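PDB 4LJS: periplasmic binding protein from Veillonella parvula, which probably captures a small solute outside the cytoplasmic membrane and hands it to a membrane transporter, as related periplasmic binding proteins do. Local coordinates for residues Q21-I26 with T39-P44; A183-Q188 with P312-E317; H285-L290 with I303-H308. All coordinates share one frame; numbering follows the deposited sequence.

From the N terminus, contact 1 comes first: it closes the short beta hairpin of strands 19-29 and 34-40, which lies over the lobe built on the parallel sheet. The chain then completes that lobe and crosses over through helix 168-188, whose last turn opens contact 2. This wide loop spans the second lobe and closes only when P312-E317 returns to the helix. Contact 3, between strand 284-288 and helix 299-310, is nested inside it. Contacts 2 and 3 touch, Y315 packing on H308 and S307, so the two helices and the loop after helix 299-310 form one cluster. Contact 1 stands apart, its centre about 35 Å from that of contact 3.

Contact 1. Residues Q21-I26 with T39-P44; sequences QPPVTI and TYTAVP
The ring of Y40 meets the neighbouring strand in two ways: V24 O lies at its edge, in the ring plane and 3.6 Å from Y40 CD1, whereas I26 approaches obliquely, with I26 CG1 3.9 Å from Y40 CE1. Y40 CG is anti to its own carbonyl carbon (chi1 -61°), which swings the ring back along the strand toward I26. V24 CB and Y40 CB stand side by side on the same face of the sheet. These strands are the two arms of a beta hairpin, 19-29 and 34-40, and V24 with Y40 is an antiparallel hydrogen-bonded pair. Y40 N gives a bond of 2.7 Å to V24 O, and V24 N one of 2.9 Å to Y40 O, both with N-H...O angles of 166°. V24 O also receives a CA-H contact from T39 CA at 3.3 Å. The face bearing Y40 is turned to the body of the lobe, where I164, L110 and N135 touch the Y40 side chain; R163 touches V24 and I26. Replacing Y40 by an alanine would probably leave I26 CG1 without its aromatic partner and open a gap between the hairpin and I164 and L110. On the other face sits the non-hydrogen-bonded pair T25 and T39, whose OG1 atoms share a hydrogen bond of 3.2 Å. Beside it, the methyl T39 CG2 lies against P23 CB at 3.9 Å.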
loop_
_atom_site.group_PDB
_atom_site.type_symbol
_atom_site.label_atom_id
_atom_site.label_comp_id
_atom_site.label_asym_id
_atom_site.label_seq_id
_atom_site.Cartn_x
_atom_site.Cartn_y
_atom_site.Cartn_z
ATOM N N GLN A 21 -6.963 -13.423 25.067
ATOM C CA GLN A 21 -7.810 -14.545 25.456
ATOM C C GLN A 21 -9.181 -14.385 24.816
ATOM O O GLN A 21 -9.901 -13.430 25.120
ATOM C CB GLN A 21 -7.941 -14.622 26.975
ATOM C CG GLN A 21 -6.655 -15.000 27.690
ATOM C CD GLN A 21 -6.749 -14.795 29.189
ATOM O OE1 GLN A 21 -7.212 -13.753 29.656
ATOM N NE2 GLN A 21 -6.317 -15.793 29.953
ATOM N N PRO A 22 -9.553 -15.317 23.924
ATOM C CA PRO A 22 -8.816 -16.527 23.539
ATOM C C PRO A 22 -7.658 -16.221 22.585
ATOM O O PRO A 22 -7.620 -15.126 22.013
ATOM C CB PRO A 22 -9.882 -17.345 22.811
ATOM C CG PRO A 22 -10.743 -16.313 22.174
ATOM C CD PRO A 22 -10.806 -15.177 23.160
ATOM N N PRO A 23 -6.724 -17.175 22.420
ATOM C CA PRO A 23 -5.587 -16.974 21.516
ATOM C C PRO A 23 -6.035 -16.649 20.093
ATOM O O PRO A 23 -7.088 -17.104 19.646
ATOM C CB PRO A 23 -4.874 -18.327 21.544
ATOM C CG PRO A 23 -5.264 -18.935 22.851
ATOM C CD PRO A 23 -6.671 -18.487 23.091
ATOM N N VAL A 24 -5.232 -15.855 19.398
ATOM C CA VAL A 24 -5.527 -15.471 18.027
ATOM C C VAL A 24 -4.725 -16.316 17.048
ATOM O O VAL A 24 -3.497 -16.362 17.106
ATOM C CB VAL A 24 -5.219 -13.974 17.787
ATOM C CG1 VAL A 24 -5.161 -13.665 16.302
ATOM C CG2 VAL A 24 -6.252 -13.105 18.488
ATOM N N THR A 25 -5.433 -16.992 16.156
ATOM C CA THR A 25 -4.802 -17.787 15.116
ATOM C C THR A 25 -4.894 -17.050 13.781
ATOM O O THR A 25 -5.974 -16.672 13.343
ATOM C CB THR A 25 -5.460 -19.171 15.014
ATOM O OG1 THR A 25 -4.980 -20.000 16.078
ATOM C CG2 THR A 25 -5.129 -19.826 13.693
ATOM N N ILE A 26 -3.749 -16.836 13.149
ATOM C CA ILE A 26 -3.685 -16.085 11.905
ATOM C C ILE A 26 -3.117 -16.953 10.789
ATOM O O ILE A 26 -2.159 -17.700 11.002
ATOM C CB ILE A 26 -2.787 -14.832 12.067
ATOM C CG1 ILE A 26 -3.442 -13.814 13.009
ATOM C CG2 ILE A 26 -2.476 -14.194 10.707
ATOM C CD1 ILE A 26 -4.797 -13.317 12.528
ATOM N N THR A 39 -0.029 -18.681 15.993
ATOM C CA THR A 39 -0.905 -18.436 17.130
ATOM C C THR A 39 -0.305 -17.397 18.069
ATOM O O THR A 39 0.856 -17.492 18.459
ATOM C CB THR A 39 -1.211 -19.731 17.900
ATOM O OG1 THR A 39 -1.980 -20.605 17.067
ATOM C CG2 THR A 39 -2.001 -19.426 19.156
ATOM N N TYR A 40 -1.111 -16.402 18.416
ATOM C CA TYR A 40 -0.680 -15.315 19.281
ATOM C C TYR A 40 -1.419 -15.371 20.614
ATOM O O TYR A 40 -2.647 -15.295 20.643
ATOM C CB TYR A 40 -0.960 -13.978 18.600
ATOM C CG TYR A 40 -0.230 -13.786 17.295
ATOM C CD1 TYR A 40 -0.708 -14.350 16.114
ATOM C CD2 TYR A 40 0.934 -13.023 17.237
ATOM C CE1 TYR A 40 -0.036 -14.166 14.911
ATOM C CE2 TYR A 40 1.608 -12.834 16.044
ATOM C CZ TYR A 40 1.125 -13.410 14.889
ATOM O OH TYR A 40 1.804 -13.221 13.706
ATOM N N THR A 41 -0.679 -15.509 21.714
ATOM C CA THR A 41 -1.289 -15.538 23.043
ATOM C C THR A 41 -1.203 -14.184 23.756
ATOM O O THR A 41 -1.774 -13.999 24.830
ATOM C CB THR A 41 -0.654 -16.618 23.944
ATOM O OG1 THR A 41 0.767 -16.422 23.998
ATOM C CG2 THR A 41 -0.961 -18.011 23.411
ATOM N N ALA A 42 -0.483 -13.245 23.151
ATOM C CA ALA A 42 -0.343 -11.905 23.705
ATOM C C ALA A 42 -0.003 -10.927 22.589
ATOM O O ALA A 42 0.560 -11.312 21.562
ATOM C CB ALA A 42 0.732 -11.885 24.793
ATOM N N VAL A 43 -0.353 -9.661 22.784
ATOM C CA VAL A 43 -0.005 -8.616 21.827
ATOM C C VAL A 43 1.518 -8.495 21.778
ATOM O O VAL A 43 2.160 -8.382 22.815
ATOM C CB VAL A 43 -0.640 -7.261 22.228
ATOM C CG1 VAL A 43 -0.231 -6.164 21.265
ATOM C CG2 VAL A 43 -2.161 -7.381 22.290
ATOM N N PRO A 44 2.102 -8.549 20.574
ATOM C CA PRO A 44 3.559 -8.423 20.426
ATOM C C PRO A 44 4.075 -7.166 21.117
ATOM O O PRO A 44 3.385 -6.146 21.128
ATOM C CB PRO A 44 3.750 -8.294 18.907
ATOM C CG PRO A 44 2.566 -8.973 18.316
ATOM C CD PRO A 44 1.420 -8.733 19.283
#

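Contact 2. Residues A183-Q188 with P312-E317; sequences AYTVAQ and PNLYPE
T185 OG1 has two hydrogen-bond partners: Y315 OH at 2.6 Å and, within its own helix, S181 O. It approaches the Y315 ring at the edge, in the ring plane, and the two side chains cross at about a right angle. The same phenol oxygen also lies in the plane of the Y184 ring, at its edge, with Y315 OH 3.4 Å from Y184 CD2. The two tyrosines slide past each other in opposite directions rather than stacking. Q188 CG lies over one face of the Y184 ring, offset toward the rim; it is anti to its own carbonyl carbon (chi1 -61°). The apolar half of the contact belongs to L314. L314 sends both methyls to the helix, its CG anti to the backbone N (chi1 -176°): L314 CD1 is 3.9 Å from Y184 OH, and L314 CD2 is 4.0 Å from T185 CA. Q188 CB faces both methyls, and L314 CG lies over one face of the Y315 ring. The helix, 168-188, is consistent with the long helix joining the two lobes in this type of binding protein; the loop follows helix 299-310, whose H308 stacks on Y315. The contact thus combines a hydroxyl pair with apolar packing and no salt bridge, so its hold is likely to depend little on charge.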
loop_
_atom_site.group_PDB
_atom_site.type_symbol
_atom_site.label_atom_id
_atom_site.label_comp_id
_atom_site.label_asym_id
_atom_site.label_seq_id
_atom_site.Cartn_x
_atom_site.Cartn_y
_atom_site.Cartn_z
ATOM N N ALA A 183 -18.394 2.586 -2.053
ATOM C CA ALA A 183 -19.789 2.287 -2.337
ATOM C C ALA A 183 -20.596 3.560 -2.551
ATOM O O ALA A 183 -21.506 3.594 -3.373
ATOM C CB ALA A 183 -20.402 1.461 -1.221
ATOM N N TYR A 184 -20.259 4.599 -1.797
ATOM C CA TYR A 184 -20.908 5.890 -1.965
ATOM C C TYR A 184 -20.669 6.417 -3.378
ATOM O O TYR A 184 -21.613 6.796 -4.073
ATOM C CB TYR A 184 -20.378 6.883 -0.931
ATOM C CG TYR A 184 -20.746 8.317 -1.216
ATOM C CD1 TYR A 184 -21.991 8.816 -0.865
ATOM C CD2 TYR A 184 -19.839 9.175 -1.838
ATOM C CE1 TYR A 184 -22.325 10.133 -1.121
ATOM C CE2 TYR A 184 -20.163 10.485 -2.101
ATOM C CZ TYR A 184 -21.404 10.960 -1.741
ATOM O OH TYR A 184 -21.722 12.266 -2.003
ATOM N N THR A 185 -19.401 6.427 -3.788
ATOM C CA THR A 185 -18.994 6.889 -5.111
ATOM C C THR A 185 -19.744 6.174 -6.237
ATOM O O THR A 185 -20.324 6.817 -7.118
ATOM C CB THR A 185 -17.466 6.718 -5.314
ATOM O OG1 THR A 185 -16.766 7.580 -4.413
ATOM C CG2 THR A 185 -17.061 7.085 -6.728
ATOM N N VAL A 186 -19.747 4.845 -6.202
ATOM C CA VAL A 186 -20.455 4.074 -7.218
ATOM C C VAL A 186 -21.954 4.379 -7.228
ATOM O O VAL A 186 -22.552 4.539 -8.295
ATOM C CB VAL A 186 -20.239 2.563 -7.040
ATOM C CG1 VAL A 186 -21.010 1.785 -8.094
ATOM C CG2 VAL A 186 -18.751 2.226 -7.102
ATOM N N ALA A 187 -22.561 4.482 -6.044
ATOM C CA ALA A 187 -24.010 4.706 -5.958
ATOM C C ALA A 187 -24.435 6.079 -6.487
ATOM O O ALA A 187 -25.468 6.202 -7.134
ATOM C CB ALA A 187 -24.519 4.499 -4.529
ATOM N N GLN A 188 -23.632 7.107 -6.218
ATOM C CA GLN A 188 -23.987 8.468 -6.622
ATOM C C GLN A 188 -23.834 8.709 -8.127
ATOM O O GLN A 188 -24.344 9.691 -8.654
ATOM C CB GLN A 188 -23.156 9.494 -5.846
ATOM C CG GLN A 188 -23.347 9.441 -4.340
ATOM C CD GLN A 188 -24.793 9.662 -3.921
ATOM O OE1 GLN A 188 -25.469 10.562 -4.424
ATOM N NE2 GLN A 188 -25.278 8.832 -2.999
ATOM N N PRO A 312 -15.050 13.959 -11.121
ATOM C CA PRO A 312 -14.819 15.367 -10.756
ATOM C C PRO A 312 -16.103 16.118 -10.406
ATOM O O PRO A 312 -16.064 17.082 -9.641
ATOM C CB PRO A 312 -14.215 15.973 -12.032
ATOM C CG PRO A 312 -13.711 14.817 -12.812
ATOM C CD PRO A 312 -14.637 13.682 -12.507
ATOM N N ASN A 313 -17.228 15.692 -10.964
ATOM C CA ASN A 313 -18.494 16.348 -10.659
ATOM C C ASN A 313 -19.021 15.995 -9.277
ATOM O O ASN A 313 -19.686 16.805 -8.636
ATOM C CB ASN A 313 -19.544 16.041 -11.726
ATOM C CG ASN A 313 -19.274 16.765 -13.024
ATOM O OD1 ASN A 313 -18.768 17.889 -13.026
ATOM N ND2 ASN A 313 -19.600 16.121 -14.140
ATOM N N LEU A 314 -18.733 14.781 -8.826
ATOM C CA LEU A 314 -19.126 14.360 -7.488
ATOM C C LEU A 314 -18.192 14.975 -6.447
ATOM O O LEU A 314 -18.609 15.289 -5.335
ATOM C CB LEU A 314 -19.100 12.836 -7.376
ATOM C CG LEU A 314 -19.582 12.263 -6.042
ATOM C CD1 LEU A 314 -21.004 12.709 -5.767
ATOM C CD2 LEU A 314 -19.491 10.752 -6.058
ATOM N N TYR A 315 -16.925 15.146 -6.818
ATOM C CA TYR A 315 -15.930 15.709 -5.911
ATOM C C TYR A 315 -15.328 17.008 -6.456
ATOM O O TYR A 315 -14.173 17.022 -6.898
ATOM C CB TYR A 315 -14.833 14.677 -5.649
ATOM C CG TYR A 315 -15.364 13.405 -5.043
ATOM C CD1 TYR A 315 -15.729 13.360 -3.705
ATOM C CD2 TYR A 315 -15.515 12.249 -5.810
ATOM C CE1 TYR A 315 -16.224 12.201 -3.135
ATOM C CE2 TYR A 315 -16.012 11.078 -5.246
ATOM C CZ TYR A 315 -16.366 11.065 -3.905
ATOM O OH TYR A 315 -16.853 9.922 -3.319
ATOM N N PRO A 316 -16.113 18.103 -6.428
ATOM C CA PRO A 316 -15.708 19.382 -7.028
ATOM C C PRO A 316 -14.476 19.992 -6.364
ATOM O O PRO A 316 -13.807 20.815 -6.983
ATOM C CB PRO A 316 -16.931 20.285 -6.800
ATOM C CG PRO A 316 -17.631 19.687 -5.631
ATOM C CD PRO A 316 -17.425 18.203 -5.765
ATOM N N GLU A 317 -14.192 19.590 -5.145
ATOM C CA GLU A 317 -13.074 20.063 -4.377
ATOM C C GLU A 317 -11.711 19.754 -4.973
ATOM O O GLU A 317 -10.738 20.316 -4.590
ATOM C CB GLU A 317 -13.164 19.439 -3.009
ATOM C CG GLU A 317 -12.651 20.281 -1.876
ATOM C CD GLU A 317 -13.762 20.853 -1.028
ATOM O OE1 GLU A 317 -14.130 20.203 -0.029
ATOM O OE2 GLU A 317 -14.251 21.955 -1.347
#

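Contact 3. Residues H285-L290 with I303-H308; sequences HFLPLL and IDIVSH
Strand 285-288 and helix 303-308 run nearly antiparallel, at 155° with axes 9.1 Å apart, and L287 and I305 face each other where the backbones come nearest, with CA atoms 6.9 Å apart. I305 fills the space between them with both branches. I305 CG2 rests on the strand backbone, 3.6 Å from F286 O, and on L287 CD1 at 3.9 Å. Its other branch is extended (chi2 177°) and brings I305 CD1 end-on against the P288 ring, 3.6 Å from P288 CD. L287 forks over the helix: while CD1 meets I305, L287 CD2 reaches V306 CG2 at 3.9 Å, the side chains crossing obliquely. The pair is a beta-alpha unit of the second lobe, in which strand 284-288 runs parallel to 247-252 and the following helix folds back over the sheet. F286 points away from that helix and touches A260 and M264 of helix 260-268, so the strand is packed between helical layers, as in a three-layer alpha-beta-alpha sandwich. Farther round helix 299-310, I303 O accepts from S307 N and S307 OG, which reach it from opposite faces of its carbonyl plane. S307 OG is in turn the acceptor for H308 ND1 at 3.1 Å, lying in the imidazole plane. This bond, with an angle of 162° at the hydrogen, probably fixes the turn of the H308 ring.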
loop_
_atom_site.group_PDB
_atom_site.type_symbol
_atom_site.label_atom_id
_atom_site.label_comp_id
_atom_site.label_asym_id
_atom_site.label_seq_id
_atom_site.Cartn_x
_atom_site.Cartn_y
_atom_site.Cartn_z
ATOM N N HIS A 285 -3.467 12.957 -13.374
ATOM C CA HIS A 285 -3.167 13.149 -11.962
ATOM C C HIS A 285 -2.110 12.183 -11.452
ATOM O O HIS A 285 -2.026 11.038 -11.907
ATOM C CB HIS A 285 -4.440 12.989 -11.132
ATOM C CG HIS A 285 -5.641 13.636 -11.747
ATOM N ND1 HIS A 285 -5.917 14.979 -11.607
ATOM C CD2 HIS A 285 -6.640 13.123 -12.507
ATOM C CE1 HIS A 285 -7.033 15.265 -12.254
ATOM N NE2 HIS A 285 -7.490 14.157 -12.809
ATOM N N PHE A 286 -1.319 12.656 -10.492
ATOM C CA PHE A 286 -0.324 11.826 -9.826
ATOM C C PHE A 286 -0.998 10.831 -8.887
ATOM O O PHE A 286 -1.965 11.165 -8.207
ATOM C CB PHE A 286 0.642 12.703 -9.026
ATOM C CG PHE A 286 1.689 13.379 -9.865
ATOM C CD1 PHE A 286 2.472 12.645 -10.744
ATOM C CD2 PHE A 286 1.893 14.751 -9.774
ATOM C CE1 PHE A 286 3.451 13.263 -11.513
ATOM C CE2 PHE A 286 2.867 15.377 -10.541
ATOM C CZ PHE A 286 3.646 14.631 -11.415
ATOM N N LEU A 287 -0.477 9.610 -8.856
ATOM C CA LEU A 287 -0.969 8.582 -7.949
ATOM C C LEU A 287 0.236 7.871 -7.330
ATOM O O LEU A 287 0.965 7.155 -8.018
ATOM C CB LEU A 287 -1.870 7.597 -8.702
ATOM C CG LEU A 287 -2.505 6.416 -7.954
ATOM C CD1 LEU A 287 -3.333 6.874 -6.760
ATOM C CD2 LEU A 287 -3.363 5.581 -8.909
ATOM N N PRO A 288 0.472 8.092 -6.028
ATOM C CA PRO A 288 1.659 7.504 -5.395
ATOM C C PRO A 288 1.611 5.978 -5.375
ATOM O O PRO A 288 0.593 5.385 -5.006
ATOM C CB PRO A 288 1.635 8.081 -3.969
ATOM C CG PRO A 288 0.237 8.579 -3.762
ATOM C CD PRO A 288 -0.279 8.970 -5.114
ATOM N N LEU A 289 2.715 5.365 -5.802
ATOM C CA LEU A 289 2.877 3.919 -5.792
ATOM C C LEU A 289 2.625 3.351 -4.398
ATOM O O LEU A 289 1.990 2.301 -4.249
ATOM C CB LEU A 289 4.285 3.542 -6.274
ATOM C CG LEU A 289 4.594 2.059 -6.500
ATOM C CD1 LEU A 289 3.610 1.439 -7.489
ATOM C CD2 LEU A 289 6.026 1.874 -6.994
ATOM N N LEU A 290 3.098 4.059 -3.375
ATOM C CA LEU A 290 2.929 3.600 -1.993
ATOM C C LEU A 290 1.455 3.478 -1.584
ATOM O O LEU A 290 1.139 2.901 -0.546
ATOM C CB LEU A 290 3.711 4.497 -1.009
ATOM C CG LEU A 290 3.353 5.987 -0.836
ATOM C CD1 LEU A 290 2.103 6.180 0.016
ATOM C CD2 LEU A 290 4.523 6.783 -0.227
ATOM N N ILE A 303 -7.779 5.453 -2.933
ATOM C CA ILE A 303 -9.233 5.538 -3.076
ATOM C C ILE A 303 -9.666 6.981 -3.330
ATOM O O ILE A 303 -10.433 7.260 -4.251
ATOM C CB ILE A 303 -9.973 5.014 -1.828
ATOM C CG1 ILE A 303 -9.888 3.491 -1.744
ATOM C CG2 ILE A 303 -11.439 5.418 -1.870
ATOM C CD1 ILE A 303 -10.360 2.944 -0.407
ATOM N N ASP A 304 -9.155 7.899 -2.517
ATOM C CA ASP A 304 -9.469 9.320 -2.656
ATOM C C ASP A 304 -9.008 9.923 -3.980
ATOM O O ASP A 304 -9.766 10.635 -4.643
ATOM C CB ASP A 304 -8.890 10.120 -1.487
ATOM C CG ASP A 304 -9.662 9.901 -0.194
ATOM O OD1 ASP A 304 -10.763 9.310 -0.247
ATOM O OD2 ASP A 304 -9.174 10.320 0.876
ATOM N N ILE A 305 -7.770 9.638 -4.365
ATOM C CA ILE A 305 -7.236 10.173 -5.611
ATOM C C ILE A 305 -7.985 9.616 -6.820
ATOM O O ILE A 305 -8.375 10.362 -7.722
ATOM C CB ILE A 305 -5.727 9.904 -5.746
ATOM C CG1 ILE A 305 -4.973 10.692 -4.669
ATOM C CG2 ILE A 305 -5.237 10.261 -7.154
ATOM C CD1 ILE A 305 -3.481 10.452 -4.642
ATOM N N VAL A 306 -8.210 8.308 -6.828
ATOM C CA VAL A 306 -8.879 7.686 -7.958
ATOM C C VAL A 306 -10.361 8.086 -8.057
ATOM O O VAL A 306 -10.838 8.450 -9.135
ATOM C CB VAL A 306 -8.689 6.164 -7.956
ATOM C CG1 VAL A 306 -9.456 5.542 -9.101
ATOM C CG2 VAL A 306 -7.197 5.834 -8.074
ATOM N N SER A 307 -11.080 8.061 -6.937
ATOM C CA SER A 307 -12.490 8.440 -6.962
ATOM C C SER A 307 -12.647 9.916 -7.341
ATOM O O SER A 307 -13.535 10.265 -8.111
ATOM C CB SER A 307 -13.173 8.160 -5.619
ATOM O OG SER A 307 -12.716 9.075 -4.627
ATOM N N HIS A 308 -11.773 10.772 -6.815
ATOM C CA HIS A 308 -11.845 12.197 -7.110
ATOM C C HIS A 308 -11.472 12.488 -8.564
ATOM O O HIS A 308 -12.078 13.347 -9.193
ATOM C CB HIS A 308 -10.981 13.011 -6.142
ATOM C CG HIS A 308 -11.574 13.140 -4.769
ATOM N ND1 HIS A 308 -12.175 12.086 -4.111
ATOM C CD2 HIS A 308 -11.656 14.201 -3.928
ATOM C CE1 HIS A 308 -12.601 12.490 -2.927
ATOM N NE2 HIS A 308 -12.301 13.770 -2.793
#